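Local atomic coordinates of divalent-cation tolerance protein CutA (Pyrococcus horikoshii, PDB entry 1UKU), a protein that helps confer resistance to heavy metals, forming a homotrimer that binds copper at the interface between two trimers. Residues Ile3-Phe8 with Arg33-Phe38. Residues are numbered along the deposited sequence; the frame is centred on the assembly and turned at random.
Sequences IVYTTF and REHRAF
Y5 and T7 of strand 2-8 reach across to R33 and H35 of strand 29-41, non-adjacent strands of the antiparallel sheet of the ferredoxin-like CutA fold, with strand 44-57 between them; the short segments cross at 77° with axes 8.9 Å apart. The close part centres on the Y5 hydroxyl and the H35 imidazole. With CG anti to the backbone N (chi1 -176°), Y5 extends its ring until OH lies 3.3 Å from both CE1 and ND1 of H35. T7 meets the same imidazole at its rim: methyl CG2 sits 3.5 Å from H35 CE1, near the ring plane. R33, two residues before H35 on the same strand, folds back on a chain bent at chi2. Its NH1 donates to H35 ND1 over 2.8 Å, nearly straight at 165°; the bond lies in both the imidazole and guanidinium planes, which stand nearly at right angles. NH2 of R33 gives only a weak, bent bond to Y5 OH, 3.1 Å long, with Y5 CE1 over one guanidinium face. The stronger partner of Y5 OH is N31 of the second subunit, whose L32 also packs on H35. Beyond this buried cluster the grip ends: E34 is exposed and R36 partly so, while R36-F38 pair with a strand of the second subunit, continuing the sheet across the interface. At the far side of the imidazole, NE2 bonds to E50. Because ND1 accepts from R33, H35 probably carries its proton on NE2, facing E50; R33 and E50 thus fix the ring's rotation, while N31 joins Y5 to the subunit interface.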
ATOM      1  N   ILE A   3      -3.655  -0.067   9.498  1.00  7.07           N
ATOM      2  CA  ILE A   3      -2.467  -0.588   8.853  1.00  7.68           C
ATOM      3  C   ILE A   3      -1.282   0.171   9.389  1.00  7.53           C
ATOM      4  O   ILE A   3      -1.341   1.374   9.606  1.00  6.74           O
ATOM      5  CB  ILE A   3      -2.560  -0.367   7.315  1.00  8.97           C
ATOM      6  CG1 ILE A   3      -3.749  -1.144   6.741  1.00 12.86           C
ATOM      7  CG2 ILE A   3      -1.245  -0.680   6.626  1.00 11.74           C
ATOM      8  CD1 ILE A   3      -3.785  -2.501   7.034  1.00 15.64           C
ATOM      9  N   VAL A   4      -0.193  -0.539   9.577  1.00  6.53           N
ATOM     10  CA  VAL A   4       1.095   0.072   9.862  1.00  7.18           C
ATOM     11  C   VAL A   4       2.091  -0.408   8.813  1.00  7.82           C
ATOM     12  O   VAL A   4       2.239  -1.604   8.607  1.00  8.43           O
ATOM     13  CB  VAL A   4       1.572  -0.268  11.258  1.00  7.66           C
ATOM     14  CG1 VAL A   4       2.983   0.312  11.543  1.00  8.48           C
ATOM     15  CG2 VAL A   4       0.568   0.265  12.258  1.00  8.33           C
ATOM     16  N   TYR A   5       2.770   0.526   8.179  1.00  7.24           N
ATOM     17  CA  TYR A   5       3.792   0.229   7.173  1.00  7.32           C
ATOM     18  C   TYR A   5       5.168   0.574   7.754  1.00  7.42           C
ATOM     19  O   TYR A   5       5.384   1.640   8.317  1.00  8.27           O
ATOM     20  CB  TYR A   5       3.554   1.038   5.906  1.00  7.90           C
ATOM     21  CG  TYR A   5       4.480   0.772   4.735  1.00  9.45           C
ATOM     22  CD1 TYR A   5       4.475  -0.446   4.099  1.00  8.91           C
ATOM     23  CD2 TYR A   5       5.364   1.757   4.253  1.00 10.46           C
ATOM     24  CE1 TYR A   5       5.312  -0.708   3.003  1.00  9.71           C
ATOM     25  CE2 TYR A   5       6.212   1.498   3.148  1.00  9.94           C
ATOM     26  CZ  TYR A   5       6.161   0.264   2.533  1.00  9.41           C
ATOM     27  OH  TYR A   5       6.963   0.001   1.435  1.00  9.83           O
ATOM     28  N   THR A   6       6.120  -0.332   7.591  1.00  6.54           N
ATOM     29  CA  THR A   6       7.515  -0.102   7.916  1.00  6.45           C
ATOM     30  C   THR A   6       8.363  -0.852   6.894  1.00  7.41           C
ATOM     31  O   THR A   6       7.859  -1.650   6.120  1.00  7.89           O
ATOM     32  CB  THR A   6       7.806  -0.507   9.376  1.00  6.46           C
ATOM     33  OG1 THR A   6       9.136  -0.075   9.719  1.00  8.84           O
ATOM     34  CG2 THR A   6       7.734  -1.990   9.626  1.00  8.62           C
ATOM     35  N   THR A   7       9.644  -0.546   6.845  1.00  6.64           N
ATOM     36  CA  THR A   7      10.535  -1.203   5.921  1.00  6.99           C
ATOM     37  C   THR A   7      11.714  -1.732   6.667  1.00  7.18           C
ATOM     38  O   THR A   7      12.081  -1.206   7.710  1.00  8.06           O
ATOM     39  CB  THR A   7      11.001  -0.300   4.787  1.00  7.00           C
ATOM     40  OG1 THR A   7      11.966   0.657   5.275  1.00  9.21           O
ATOM     41  CG2 THR A   7       9.864   0.490   4.187  1.00  8.08           C
ATOM     42  N   PHE A   8      12.294  -2.780   6.114  1.00  6.52           N
ATOM     43  CA  PHE A   8      13.428  -3.507   6.720  1.00  7.25           C
ATOM     44  C   PHE A   8      14.530  -3.726   5.695  1.00  7.49           C
ATOM     45  O   PHE A   8      14.261  -3.790   4.507  1.00  6.53           O
ATOM     46  CB  PHE A   8      12.992  -4.889   7.241  1.00  7.08           C
ATOM     47  CG  PHE A   8      11.988  -4.851   8.351  1.00  7.00           C
ATOM     48  CD1 PHE A   8      12.406  -4.671   9.658  1.00  9.00           C
ATOM     49  CD2 PHE A   8      10.608  -4.985   8.094  1.00  8.95           C
ATOM     50  CE1 PHE A   8      11.500  -4.644  10.688  1.00  9.65           C
ATOM     51  CE2 PHE A   8       9.691  -4.959   9.159  1.00  9.04           C
ATOM     52  CZ  PHE A   8      10.150  -4.765  10.452  1.00  9.92           C
ATOM     53  N   ARG A  33       6.908  -7.892   1.358  1.00  6.67           N
ATOM     54  CA  ARG A  33       7.330  -7.974  -0.045  1.00  6.72           C
ATOM     55  C   ARG A  33       8.501  -7.024  -0.293  1.00  6.65           C
ATOM     56  O   ARG A  33       8.602  -5.973   0.309  1.00  6.75           O
ATOM     57  CB  ARG A  33       6.190  -7.720  -1.040  1.00  7.50           C
ATOM     58  CG  ARG A  33       5.888  -6.271  -1.352  1.00 11.70           C
ATOM     59  CD  ARG A  33       5.281  -5.551  -0.250  1.00 11.30           C
ATOM     60  NE  ARG A  33       5.067  -4.109  -0.528  1.00 13.79           N
ATOM     61  CZ  ARG A  33       5.980  -3.148  -0.450  1.00 10.44           C
ATOM     62  NH1 ARG A  33       7.231  -3.413  -0.180  1.00  8.31           N
ATOM     63  NH2 ARG A  33       5.623  -1.880  -0.631  1.00  8.43           N
ATOM     64  N   GLU A  34       9.397  -7.441  -1.169  1.00  7.00           N
ATOM     65  CA  GLU A  34      10.543  -6.630  -1.557  1.00  6.92           C
ATOM     66  C   GLU A  34      10.164  -5.326  -2.261  1.00  6.70           C
ATOM     67  O   GLU A  34       9.167  -5.245  -2.978  1.00  7.14           O
ATOM     68  CB  GLU A  34      11.474  -7.479  -2.446  1.00  7.30           C
ATOM     69  CG  GLU A  34      12.169  -8.597  -1.688  1.00 12.81           C
ATOM     70  CD  GLU A  34      12.893  -9.583  -2.603  1.00 16.48           C
ATOM     71  OE1 GLU A  34      13.225 -10.706  -2.131  1.00 16.99           O
ATOM     72  OE2 GLU A  34      13.141  -9.255  -3.792  1.00 20.49           O
ATOM     73  N   HIS A  35      11.026  -4.328  -2.078  1.00  5.42           N
ATOM     74  CA  HIS A  35      10.981  -3.139  -2.925  1.00  5.62           C
ATOM     75  C   HIS A  35      12.367  -2.540  -2.996  1.00  5.70           C
ATOM     76  O   HIS A  35      13.270  -2.951  -2.262  1.00  6.62           O
ATOM     77  CB  HIS A  35       9.954  -2.108  -2.436  1.00  6.50           C
ATOM     78  CG  HIS A  35      10.276  -1.516  -1.101  1.00  5.63           C
ATOM     79  ND1 HIS A  35       9.466  -1.667   0.003  1.00  6.80           N
ATOM     80  CD2 HIS A  35      11.313  -0.737  -0.706  1.00  5.66           C
ATOM     81  CE1 HIS A  35      10.034  -1.062   1.037  1.00  6.59           C
ATOM     82  NE2 HIS A  35      11.139  -0.463   0.628  1.00  6.47           N
ATOM     83  N   ARG A  36      12.531  -1.592  -3.896  1.00  5.63           N
ATOM     84  CA  ARG A  36      13.753  -0.799  -4.001  1.00  6.17           C
ATOM     85  C   ARG A  36      13.452   0.600  -3.509  1.00  6.01           C
ATOM     86  O   ARG A  36      12.506   1.282  -3.970  1.00  7.24           O
ATOM     87  CB  ARG A  36      14.251  -0.784  -5.445  1.00  7.07           C
ATOM     88  CG  ARG A  36      14.771  -2.163  -5.848  1.00  9.29           C
ATOM     89  CD  ARG A  36      15.012  -2.313  -7.302  1.00 11.85           C
ATOM     90  NE  ARG A  36      15.831  -3.486  -7.578  1.00 14.94           N
ATOM     91  CZ  ARG A  36      15.382  -4.720  -7.754  1.00 19.31           C
ATOM     92  NH1 ARG A  36      14.082  -5.006  -7.684  1.00 21.49           N
ATOM     93  NH2 ARG A  36      16.262  -5.695  -8.011  1.00 21.15           N
ATOM     94  N   ALA A  37      14.242   1.063  -2.554  1.00  5.97           N
ATOM     95  CA  ALA A  37      14.056   2.373  -1.943  1.00  6.69           C
ATOM     96  C   ALA A  37      15.064   3.378  -2.512  1.00  6.47           C
ATOM     97  O   ALA A  37      16.201   3.040  -2.725  1.00  6.82           O
ATOM     98  CB  ALA A  37      14.209   2.303  -0.448  1.00  7.25           C
ATOM     99  N   PHE A  38      14.623   4.601  -2.728  1.00  6.37           N
ATOM    100  CA  PHE A  38      15.437   5.701  -3.179  1.00  7.05           C
ATOM    101  C   PHE A  38      15.226   6.869  -2.258  1.00  6.96           C
ATOM    102  O   PHE A  38      14.092   7.218  -1.922  1.00  8.32           O
ATOM    103  CB  PHE A  38      15.086   6.092  -4.604  1.00  6.69           C
ATOM    104  CG  PHE A  38      15.330   5.005  -5.593  1.00  8.15           C
ATOM    105  CD1 PHE A  38      14.405   3.996  -5.777  1.00  6.99           C
ATOM    106  CD2 PHE A  38      16.490   4.983  -6.325  1.00 10.49           C
ATOM    107  CE1 PHE A  38      14.643   2.969  -6.648  1.00  9.20           C
ATOM    108  CE2 PHE A  38      16.730   3.938  -7.226  1.00 10.33           C
ATOM    109  CZ  PHE A  38      15.790   2.943  -7.370  1.00 11.60           C
TER